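PDB 7OSK: arabinogalactan endo-1,4-beta-galactosidase from Ignisphaera aggregans, which probably hydrolyses internal beta-1,4-galactosidic bonds of arabinogalactan, this chain being the glycoside hydrolase family 53 catalytic domain of a longer protein. Local coordinates for residues A[54-59]-A[353-358]; A[292-297]-A[370-375]; A[349-354]-A[375-380]. All blocks are in the same frame, centred on the assembly; numbering follows the deposited sequence.

Contact 1. Residues A[54-59]-A[353-358]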
loop_
_atom_site.group_PDB
_atom_site.type_symbol
_atom_site.label_atom_id
_atom_site.label_comp_id
_atom_site.label_asym_id
_atom_site.label_seq_id
_atom_site.Cartn_x
_atom_site.Cartn_y
_atom_site.Cartn_z
ATOM N N VAL A 54 -1.194 -5.574 5.613
ATOM C CA VAL A 54 -2.384 -4.985 5.015
ATOM C C VAL A 54 -2.241 -3.471 5.016
ATOM O O VAL A 54 -1.502 -2.917 5.832
ATOM C CB VAL A 54 -3.673 -5.374 5.774
ATOM C CG1 VAL A 54 -3.921 -6.871 5.690
ATOM C CG2 VAL A 54 -3.599 -4.919 7.227
ATOM N N ASP A 55 -2.942 -2.805 4.104
ATOM C CA ASP A 55 -2.997 -1.348 4.098
ATOM C C ASP A 55 -4.240 -0.889 4.851
ATOM O O ASP A 55 -5.363 -1.085 4.387
ATOM C CB ASP A 55 -3.005 -0.804 2.669
ATOM C CG ASP A 55 -2.813 0.702 2.617
ATOM O OD1 ASP A 55 -3.737 1.436 3.027
ATOM O OD2 ASP A 55 -1.744 1.158 2.161
ATOM N N ALA A 56 -4.031 -0.282 6.015
ATOM C CA ALA A 56 -5.128 0.155 6.874
ATOM C C ALA A 56 -5.211 1.676 6.926
ATOM O O ALA A 56 -5.508 2.255 7.970
ATOM C CB ALA A 56 -4.952 -0.413 8.277
ATOM N N SER A 57 -4.956 2.319 5.790
ATOM C CA SER A 57 -4.909 3.776 5.726
ATOM C C SER A 57 -6.256 4.424 6.048
ATOM O O SER A 57 -6.306 5.539 6.565
ATOM C CB SER A 57 -4.444 4.226 4.339
ATOM O OG SER A 57 -3.208 3.623 3.997
ATOM N N GLU A 58 -7.344 3.722 5.749
ATOM C CA GLU A 58 -8.681 4.278 5.925
ATOM C C GLU A 58 -9.223 4.018 7.329
ATOM O O GLU A 58 -10.172 4.670 7.765
ATOM C CB GLU A 58 -9.650 3.698 4.888
ATOM C CG GLU A 58 -9.172 3.789 3.446
ATOM C CD GLU A 58 -8.140 2.735 3.086
ATOM O OE1 GLU A 58 -8.196 1.619 3.643
ATOM O OE2 GLU A 58 -7.266 3.028 2.244
ATOM N N ALA A 59 -8.617 3.066 8.033
ATOM C CA ALA A 59 -9.140 2.621 9.321
ATOM C C ALA A 59 -9.254 3.758 10.341
ATOM O O ALA A 59 -10.315 3.934 10.935
ATOM C CB ALA A 59 -8.277 1.491 9.879
ATOM N N GLY A 353 -6.766 -1.885 1.052
ATOM C CA GLY A 353 -8.177 -1.666 1.316
ATOM C C GLY A 353 -8.753 -2.743 2.214
ATOM O O GLY A 353 -9.946 -3.041 2.159
ATOM N N ALA A 354 -7.896 -3.323 3.050
ATOM C CA ALA A 354 -8.277 -4.440 3.908
ATOM C C ALA A 354 -9.291 -4.035 4.973
ATOM O O ALA A 354 -10.143 -4.832 5.364
ATOM C CB ALA A 354 -7.043 -5.028 4.570
ATOM N N THR A 355 -9.185 -2.796 5.439
ATOM C CA THR A 355 -10.015 -2.302 6.532
ATOM C C THR A 355 -11.081 -1.328 6.046
ATOM O O THR A 355 -11.777 -0.709 6.849
ATOM C CB THR A 355 -9.157 -1.595 7.598
ATOM O OG1 THR A 355 -8.583 -0.404 7.040
ATOM C CG2 THR A 355 -8.048 -2.514 8.084
ATOM N N TRP A 356 -11.212 -1.195 4.731
ATOM C CA TRP A 356 -12.114 -0.200 4.166
ATOM C C TRP A 356 -13.557 -0.709 4.162
ATOM O O TRP A 356 -14.113 -1.046 3.117
ATOM C CB TRP A 356 -11.664 0.180 2.752
ATOM C CG TRP A 356 -12.102 1.548 2.328
ATOM C CD1 TRP A 356 -12.942 2.388 2.999
ATOM C CD2 TRP A 356 -11.710 2.241 1.138
ATOM N NE1 TRP A 356 -13.101 3.558 2.299
ATOM C CE2 TRP A 356 -12.355 3.493 1.152
ATOM C CE3 TRP A 356 -10.878 1.922 0.060
ATOM C CZ2 TRP A 356 -12.195 4.426 0.133
ATOM C CZ3 TRP A 356 -10.720 2.851 -0.953
ATOM C CH2 TRP A 356 -11.375 4.088 -0.909
ATOM N N ILE A 357 -14.154 -0.758 5.350
ATOM C CA ILE A 357 -15.534 -1.198 5.502
ATOM C C ILE A 357 -16.494 -0.057 5.164
ATOM O O ILE A 357 -16.119 1.112 5.246
ATOM C CB ILE A 357 -15.802 -1.702 6.937
ATOM C CG1 ILE A 357 -15.533 -0.596 7.962
ATOM C CG2 ILE A 357 -14.926 -2.911 7.240
ATOM C CD1 ILE A 357 -16.152 -0.862 9.316
ATOM N N PRO A 358 -17.738 -0.390 4.779
ATOM C CA PRO A 358 -18.685 0.675 4.446
ATOM C C PRO A 358 -19.157 1.417 5.686
ATOM O O PRO A 358 -19.649 0.790 6.625
ATOM C CB PRO A 358 -19.839 -0.078 3.780
ATOM C CG PRO A 358 -19.799 -1.426 4.391
ATOM C CD PRO A 358 -18.349 -1.725 4.653
HETATM O O HOH W 1 -8.024 -0.688 4.489
#
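Val-54 and Ala-354 face each other where their two segments emerge from the sheet, CA atoms 6.0 Å apart, and the backbones then run on side by side to Glu-58 and Trp-356 with no direct hydrogen bond between them. This is the closing seam of a (beta/alpha)8 TIM barrel: 54-59 carries the first strand, 51-55, past its C-terminal end, and 353-358 follows the eighth, 346-352. At the base the seam is apolar, with Val-54 CB lying 3.6 Å from Ala-354 CB. Beyond it a water bridges the two segments. It donates to Asp-55 O at 2.7 Å and to Glu-58 OE1 at 2.5 Å, and it accepts from Thr-355 N and Thr-355 OG1, each 2.6 Å from it, so four bonds to protein atoms hold it. With OG1 set between its own N and carbonyl carbon (chi1 66°), the Thr-355 hydroxyl joins its backbone N at the water. The same rotation lays its methyl CG2 against Ala-56 CB at 3.7 Å, while Ala-59 CB packs on the hydroxyl. The Glu-58 chain bends at its middle torsion and passes over one face of Trp-356. Its CG makes a CH-pi contact 3.8 Å from the centroid of the five-membered ring of Trp-356, only 9° off the normal, and the carboxylate stacks on the indole with the planes 18° apart. OE2 of Glu-58 forms a salt bridge with Arg-94, which together with the water bond fixes the rotation of the carboxylate. An Asx turn shapes the chain just after strand 51-55, Ser-57 N approaching Asp-55 OD1 from above the carboxylate plane. Across the seam, the indole of Trp-356 is held by a hydrogen bond from NE1 to Ala-362 O.

Contact 2. Residues A[292-297]-A[370-375]; sequences ETAYAW and NPWENQ. With CA (calcium ion), chain C.
Trp-297 grips the calcium-binding loop through two hydrogen bonds to successive carbonyls. Its backbone N reaches Asn-374 O at 2.9 Å, almost in line with the C=O bond (162°), while its indole NE1 meets Glu-373 O at 3.1 Å, in the carbonyl plane on a lone pair. The indole can turn back to this second carbonyl because CG lies between the backbone N and carbonyl carbon (chi1 59°). The side chain of Glu-373 leads the other way and binds calcium with both carboxylate oxygens, OE1 at 2.4 Å and OE2 at 2.3 Å; OE2 is also hydrogen-bonded to Ser-302. Asn-370 O adds a ligand 2.3 Å from the calcium, and Asp-301, Asp-303, Asn-307 and the backbone O of His-305 complete the site. Further out, Gln-375 CA makes a CA-H...O contact with Tyr-295 O at 3.3 Å. Ala-294 CB packs on Trp-372 CZ2 at 3.4 Å and also touches the Gln-375 amide, whose NE2 is hydrogen-bonded to Tyr-265 and whose CD lies over one face of the Trp-372 ring. A leucine in place of Trp-297 would probably leave Glu-373 O without its indole donor and open a gap beside the 373-374 peptide. One residue, Glu-373, thus offers its carboxylate to the metal and its carbonyl to the chain beyond strand 287-293, which probably couples the calcium site to the TIM barrel.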
loop_
_atom_site.group_PDB
_atom_site.type_symbol
_atom_site.label_atom_id
_atom_site.label_comp_id
_atom_site.label_asym_id
_atom_site.label_seq_id
_atom_site.Cartn_x
_atom_site.Cartn_y
_atom_site.Cartn_z
ATOM N N GLU A 292 0.694 -3.282 -3.014
ATOM C CA GLU A 292 -0.758 -3.245 -3.112
ATOM C C GLU A 292 -1.293 -4.425 -3.906
ATOM O O GLU A 292 -0.767 -4.773 -4.961
ATOM C CB GLU A 292 -1.226 -1.936 -3.754
ATOM C CG GLU A 292 -0.940 -0.691 -2.924
ATOM C CD GLU A 292 -1.523 0.574 -3.537
ATOM O OE1 GLU A 292 -2.263 0.469 -4.542
ATOM O OE2 GLU A 292 -1.241 1.674 -3.013
ATOM N N THR A 293 -2.348 -5.035 -3.383
ATOM C CA THR A 293 -3.053 -6.100 -4.077
ATOM C C THR A 293 -4.382 -6.336 -3.376
ATOM O O THR A 293 -4.514 -6.073 -2.181
ATOM C CB THR A 293 -2.233 -7.406 -4.118
ATOM O OG1 THR A 293 -2.931 -8.387 -4.891
ATOM C CG2 THR A 293 -1.991 -7.947 -2.716
ATOM N N ALA A 294 -5.371 -6.819 -4.120
ATOM C CA ALA A 294 -6.679 -7.088 -3.542
ATOM C C ALA A 294 -7.537 -7.917 -4.478
ATOM O O ALA A 294 -7.240 -8.039 -5.665
ATOM C CB ALA A 294 -7.386 -5.787 -3.204
ATOM N N TYR A 295 -8.603 -8.490 -3.932
ATOM C CA TYR A 295 -9.584 -9.200 -4.737
ATOM C C TYR A 295 -10.947 -9.143 -4.067
ATOM O O TYR A 295 -11.055 -8.771 -2.897
ATOM C CB TYR A 295 -9.167 -10.653 -4.959
ATOM C CG TYR A 295 -9.698 -11.217 -6.252
ATOM C CD1 TYR A 295 -9.111 -10.884 -7.465
ATOM C CD2 TYR A 295 -10.793 -12.067 -6.266
ATOM C CE1 TYR A 295 -9.592 -11.386 -8.652
ATOM C CE2 TYR A 295 -11.284 -12.578 -7.452
ATOM C CZ TYR A 295 -10.679 -12.232 -8.644
ATOM O OH TYR A 295 -11.154 -12.731 -9.835
ATOM N N ALA A 296 -11.981 -9.514 -4.816
ATOM C CA ALA A 296 -13.349 -9.417 -4.329
ATOM C C ALA A 296 -13.784 -10.681 -3.598
ATOM O O ALA A 296 -13.654 -11.788 -4.121
ATOM C CB ALA A 296 -14.291 -9.129 -5.483
ATOM N N TRP A 297 -14.295 -10.507 -2.381
ATOM C CA TRP A 297 -14.899 -11.604 -1.632
ATOM C C TRP A 297 -16.387 -11.705 -1.960
ATOM O O TRP A 297 -17.058 -12.660 -1.562
ATOM C CB TRP A 297 -14.692 -11.416 -0.125
ATOM C CG TRP A 297 -15.277 -10.138 0.427
ATOM C CD1 TRP A 297 -14.684 -8.911 0.453
ATOM C CD2 TRP A 297 -16.565 -9.972 1.033
ATOM N NE1 TRP A 297 -15.522 -7.990 1.033
ATOM C CE2 TRP A 297 -16.684 -8.616 1.397
ATOM C CE3 TRP A 297 -17.630 -10.836 1.300
ATOM C CZ2 TRP A 297 -17.824 -8.105 2.014
ATOM C CZ3 TRP A 297 -18.760 -10.327 1.912
ATOM C CH2 TRP A 297 -18.847 -8.974 2.262
ATOM N N ASN A 370 -18.147 4.366 -0.751
ATOM C CA ASN A 370 -17.080 3.376 -0.852
ATOM C C ASN A 370 -17.186 2.541 -2.131
ATOM O O ASN A 370 -18.236 1.958 -2.396
ATOM C CB ASN A 370 -17.113 2.452 0.365
ATOM C CG ASN A 370 -15.812 1.702 0.566
ATOM O OD1 ASN A 370 -15.031 1.523 -0.371
ATOM N ND2 ASN A 370 -15.569 1.257 1.793
ATOM N N PRO A 371 -16.103 2.487 -2.930
ATOM C CA PRO A 371 -16.084 1.636 -4.122
ATOM C C PRO A 371 -15.274 0.351 -3.941
ATOM O O PRO A 371 -14.943 -0.293 -4.937
ATOM C CB PRO A 371 -15.419 2.539 -5.157
ATOM C CG PRO A 371 -14.390 3.279 -4.344
ATOM C CD PRO A 371 -14.972 3.432 -2.945
ATOM N N TRP A 372 -14.971 -0.017 -2.698
ATOM C CA TRP A 372 -13.976 -1.053 -2.430
ATOM C C TRP A 372 -14.403 -2.066 -1.360
ATOM O O TRP A 372 -13.675 -3.022 -1.085
ATOM C CB TRP A 372 -12.665 -0.385 -2.005
ATOM C CG TRP A 372 -11.449 -1.244 -2.176
ATOM C CD1 TRP A 372 -10.836 -1.998 -1.220
ATOM C CD2 TRP A 372 -10.693 -1.429 -3.378
ATOM N NE1 TRP A 372 -9.746 -2.643 -1.750
ATOM C CE2 TRP A 372 -9.638 -2.311 -3.076
ATOM C CE3 TRP A 372 -10.806 -0.937 -4.682
ATOM C CZ2 TRP A 372 -8.702 -2.709 -4.026
ATOM C CZ3 TRP A 372 -9.877 -1.337 -5.624
ATOM C CH2 TRP A 372 -8.839 -2.213 -5.290
ATOM N N GLU A 373 -15.581 -1.874 -0.771
ATOM C CA GLU A 373 -15.961 -2.646 0.412
ATOM C C GLU A 373 -16.090 -4.141 0.120
ATOM O O GLU A 373 -15.969 -4.965 1.030
ATOM C CB GLU A 373 -17.272 -2.117 1.017
ATOM C CG GLU A 373 -18.563 -2.468 0.272
ATOM C CD GLU A 373 -19.053 -1.376 -0.665
ATOM O OE1 GLU A 373 -18.311 -0.400 -0.922
ATOM O OE2 GLU A 373 -20.200 -1.502 -1.145
ATOM N N ASN A 374 -16.328 -4.494 -1.140
ATOM C CA ASN A 374 -16.419 -5.899 -1.523
ATOM C C ASN A 374 -15.037 -6.490 -1.783
ATOM O O ASN A 374 -14.920 -7.638 -2.209
ATOM C CB ASN A 374 -17.309 -6.081 -2.760
ATOM C CG ASN A 374 -16.734 -5.430 -4.003
ATOM O OD1 ASN A 374 -16.117 -4.369 -3.935
ATOM N ND2 ASN A 374 -16.943 -6.069 -5.152
ATOM N N GLN A 375 -13.998 -5.695 -1.529
ATOM C CA GLN A 375 -12.615 -6.149 -1.652
ATOM C C GLN A 375 -11.866 -6.042 -0.327
ATOM O O GLN A 375 -10.672 -6.321 -0.264
ATOM C CB GLN A 375 -11.871 -5.345 -2.716
ATOM C CG GLN A 375 -12.288 -5.645 -4.140
ATOM C CD GLN A 375 -11.319 -5.072 -5.154
ATOM O OE1 GLN A 375 -11.709 -4.326 -6.052
ATOM N NE2 GLN A 375 -10.045 -5.421 -5.016
HETATM CA CA CA C . -19.962 0.402 -2.451
#

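Contact 3. Residues A[349-354]-A[375-380]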
loop_
_atom_site.group_PDB
_atom_site.type_symbol
_atom_site.label_atom_id
_atom_site.label_comp_id
_atom_site.label_asym_id
_atom_site.label_seq_id
_atom_site.Cartn_x
_atom_site.Cartn_y
_atom_site.Cartn_z
ATOM N N ILE A 349 3.847 -9.183 1.079
ATOM C CA ILE A 349 2.706 -8.545 0.438
ATOM C C ILE A 349 1.942 -7.630 1.396
ATOM O O ILE A 349 2.019 -7.786 2.616
ATOM C CB ILE A 349 1.732 -9.605 -0.131
ATOM C CG1 ILE A 349 1.102 -10.424 0.995
ATOM C CG2 ILE A 349 2.449 -10.553 -1.085
ATOM C CD1 ILE A 349 -0.389 -10.275 1.083
ATOM N N PHE A 350 1.233 -6.657 0.826
ATOM C CA PHE A 350 0.255 -5.867 1.570
ATOM C C PHE A 350 -1.088 -5.907 0.858
ATOM O O PHE A 350 -1.194 -5.505 -0.301
ATOM C CB PHE A 350 0.700 -4.411 1.718
ATOM C CG PHE A 350 1.923 -4.224 2.564
ATOM C CD1 PHE A 350 1.816 -4.081 3.934
ATOM C CD2 PHE A 350 3.178 -4.168 1.986
ATOM C CE1 PHE A 350 2.941 -3.897 4.712
ATOM C CE2 PHE A 350 4.304 -3.987 2.759
ATOM C CZ PHE A 350 4.184 -3.850 4.124
ATOM N N TYR A 351 -2.113 -6.383 1.553
ATOM C CA TYR A 351 -3.461 -6.372 1.011
ATOM C C TYR A 351 -4.056 -4.977 1.163
ATOM O O TYR A 351 -4.209 -4.482 2.282
ATOM C CB TYR A 351 -4.335 -7.407 1.716
ATOM C CG TYR A 351 -5.641 -7.651 1.010
ATOM C CD1 TYR A 351 -6.727 -6.817 1.220
ATOM C CD2 TYR A 351 -5.785 -8.706 0.125
ATOM C CE1 TYR A 351 -7.920 -7.030 0.575
ATOM C CE2 TYR A 351 -6.977 -8.930 -0.525
ATOM C CZ TYR A 351 -8.042 -8.088 -0.299
ATOM O OH TYR A 351 -9.232 -8.309 -0.951
ATOM N N TRP A 352 -4.393 -4.347 0.039
ATOM C CA TRP A 352 -4.837 -2.953 0.046
ATOM C C TRP A 352 -6.348 -2.836 0.222
ATOM O O TRP A 352 -7.115 -3.589 -0.379
ATOM C CB TRP A 352 -4.411 -2.249 -1.246
ATOM C CG TRP A 352 -4.574 -0.758 -1.183
ATOM C CD1 TRP A 352 -3.673 0.147 -0.698
ATOM C CD2 TRP A 352 -5.709 0.001 -1.613
ATOM N NE1 TRP A 352 -4.176 1.421 -0.801
ATOM C CE2 TRP A 352 -5.426 1.359 -1.360
ATOM C CE3 TRP A 352 -6.937 -0.335 -2.187
ATOM C CZ2 TRP A 352 -6.324 2.377 -1.661
ATOM C CZ3 TRP A 352 -7.828 0.676 -2.486
ATOM C CH2 TRP A 352 -7.517 2.017 -2.223
ATOM N N GLY A 353 -6.766 -1.885 1.052
ATOM C CA GLY A 353 -8.177 -1.666 1.316
ATOM C C GLY A 353 -8.753 -2.743 2.214
ATOM O O GLY A 353 -9.946 -3.041 2.159
ATOM N N ALA A 354 -7.896 -3.323 3.050
ATOM C CA ALA A 354 -8.277 -4.440 3.908
ATOM C C ALA A 354 -9.291 -4.035 4.973
ATOM O O ALA A 354 -10.143 -4.832 5.364
ATOM C CB ALA A 354 -7.043 -5.028 4.570
ATOM N N GLN A 375 -13.998 -5.695 -1.529
ATOM C CA GLN A 375 -12.615 -6.149 -1.652
ATOM C C GLN A 375 -11.866 -6.042 -0.327
ATOM O O GLN A 375 -10.672 -6.321 -0.264
ATOM C CB GLN A 375 -11.871 -5.345 -2.716
ATOM C CG GLN A 375 -12.288 -5.645 -4.140
ATOM C CD GLN A 375 -11.319 -5.072 -5.154
ATOM O OE1 GLN A 375 -11.709 -4.326 -6.052
ATOM N NE2 GLN A 375 -10.045 -5.421 -5.016
ATOM N N ALA A 376 -12.560 -5.625 0.726
ATOM C CA ALA A 376 -11.961 -5.571 2.056
ATOM C C ALA A 376 -11.882 -6.976 2.641
ATOM O O ALA A 376 -12.427 -7.918 2.072
ATOM C CB ALA A 376 -12.762 -4.654 2.968
ATOM N N LEU A 377 -11.191 -7.115 3.769
ATOM C CA LEU A 377 -11.099 -8.400 4.457
ATOM C C LEU A 377 -12.112 -8.476 5.601
ATOM O O LEU A 377 -12.107 -9.426 6.388
ATOM C CB LEU A 377 -9.677 -8.627 4.978
ATOM C CG LEU A 377 -8.602 -8.784 3.897
ATOM C CD1 LEU A 377 -7.210 -8.835 4.510
ATOM C CD2 LEU A 377 -8.850 -10.030 3.061
ATOM N N PHE A 378 -12.979 -7.468 5.678
ATOM C CA PHE A 378 -14.092 -7.441 6.621
ATOM C C PHE A 378 -15.386 -7.266 5.834
ATOM O O PHE A 378 -15.377 -6.661 4.761
ATOM C CB PHE A 378 -13.932 -6.301 7.631
ATOM C CG PHE A 378 -12.717 -6.423 8.504
ATOM C CD1 PHE A 378 -11.471 -6.046 8.035
ATOM C CD2 PHE A 378 -12.823 -6.900 9.801
ATOM C CE1 PHE A 378 -10.350 -6.152 8.838
ATOM C CE2 PHE A 378 -11.705 -7.008 10.610
ATOM C CZ PHE A 378 -10.467 -6.632 10.127
ATOM N N ASP A 379 -16.497 -7.782 6.353
ATOM C CA ASP A 379 -17.777 -7.622 5.668
ATOM C C ASP A 379 -18.380 -6.252 5.973
ATOM O O ASP A 379 -17.769 -5.434 6.661
ATOM C CB ASP A 379 -18.757 -8.745 6.042
ATOM C CG ASP A 379 -19.079 -8.797 7.530
ATOM O OD1 ASP A 379 -19.090 -7.743 8.203
ATOM O OD2 ASP A 379 -19.342 -9.914 8.023
ATOM N N PHE A 380 -19.583 -6.015 5.462
ATOM C CA PHE A 380 -20.229 -4.712 5.581
ATOM C C PHE A 380 -20.550 -4.380 7.033
ATOM O O PHE A 380 -20.597 -3.212 7.418
ATOM C CB PHE A 380 -21.505 -4.678 4.736
ATOM C CG PHE A 380 -21.293 -5.092 3.304
ATOM C CD1 PHE A 380 -20.053 -4.943 2.704
ATOM C CD2 PHE A 380 -22.328 -5.635 2.561
ATOM C CE1 PHE A 380 -19.851 -5.324 1.391
ATOM C CE2 PHE A 380 -22.130 -6.016 1.243
ATOM C CZ PHE A 380 -20.890 -5.861 0.661
#
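Gln-375 meets Tyr-351 through its backbone carbonyl: Tyr-351 OH donates a hydrogen bond to Gln-375 O at 2.5 Å, tilted 34° from the carbonyl plane, and this oxygen lies at the edge of the phenol ring. Tyr-351 CG stands anti to the backbone N (chi1 -168°), which swings the ring off the strand and carries its hydroxyl to the loop. The same hydroxyl is hydrogen-bonded to Tyr-295 N and to Gln-327 NE2, so the buried oxygen has three partners. At Ala-376 the backbones come near, CA making a CA-H...O contact with Gly-353 O at 3.2 Å, while its CB rests against the same carbonyl. The residue's own carbonyl accepts from Gln-327 NE2, so one amide of helix 324-342 serves both Tyr-351 and the loop. The segment 349-354 is the C-terminal end of the eighth and last strand of the (beta/alpha)8 barrel, and 375-380 belongs to the long loop that leaves this strand and folds back over its end before helix 390-393. Leu-377 makes the return contact: its N donates to Ala-354 O at 3.0 Å. The leucine side chain then spreads over the Tyr-351 ring, with CD2 above the ring centre, 4.0 Å from the Tyr-351 centroid, as a CH-pi contact. Its other methyl, CD1, packs on Ala-354 CB at 3.8 Å, so the leucine touches both the phenol and Ala-354. Phe-378 presents its ring edge to the same carbonyl that Leu-377 uses, CD1 lying 3.2 Å from Ala-354 O and in the plane of the ring, and the phenyl forms an edge-to-face pair with Tyr-69.

All three contacts gather at the C-terminal rim of the barrel, where TIM-barrel glycosidases have their active sites. The centre of contact 3 lies about 6 Å from the centres of both contact 1 and contact 2, which are about 9 Å apart. Contact 1 joins the loop after the eighth strand to the first strand, contact 2 joins it to the seventh, and contact 3 folds it onto the eighth strand itself, so three adjacent strands of the sheet are tied by one loop. Along the chain the order is 54-59, 292-297, then 349-358 (contacts 1 and 3) and 370-380 (contacts 2 and 3). Trp-356 O accepts from Asn-370 ND2, linking the barrel seam to the calcium site.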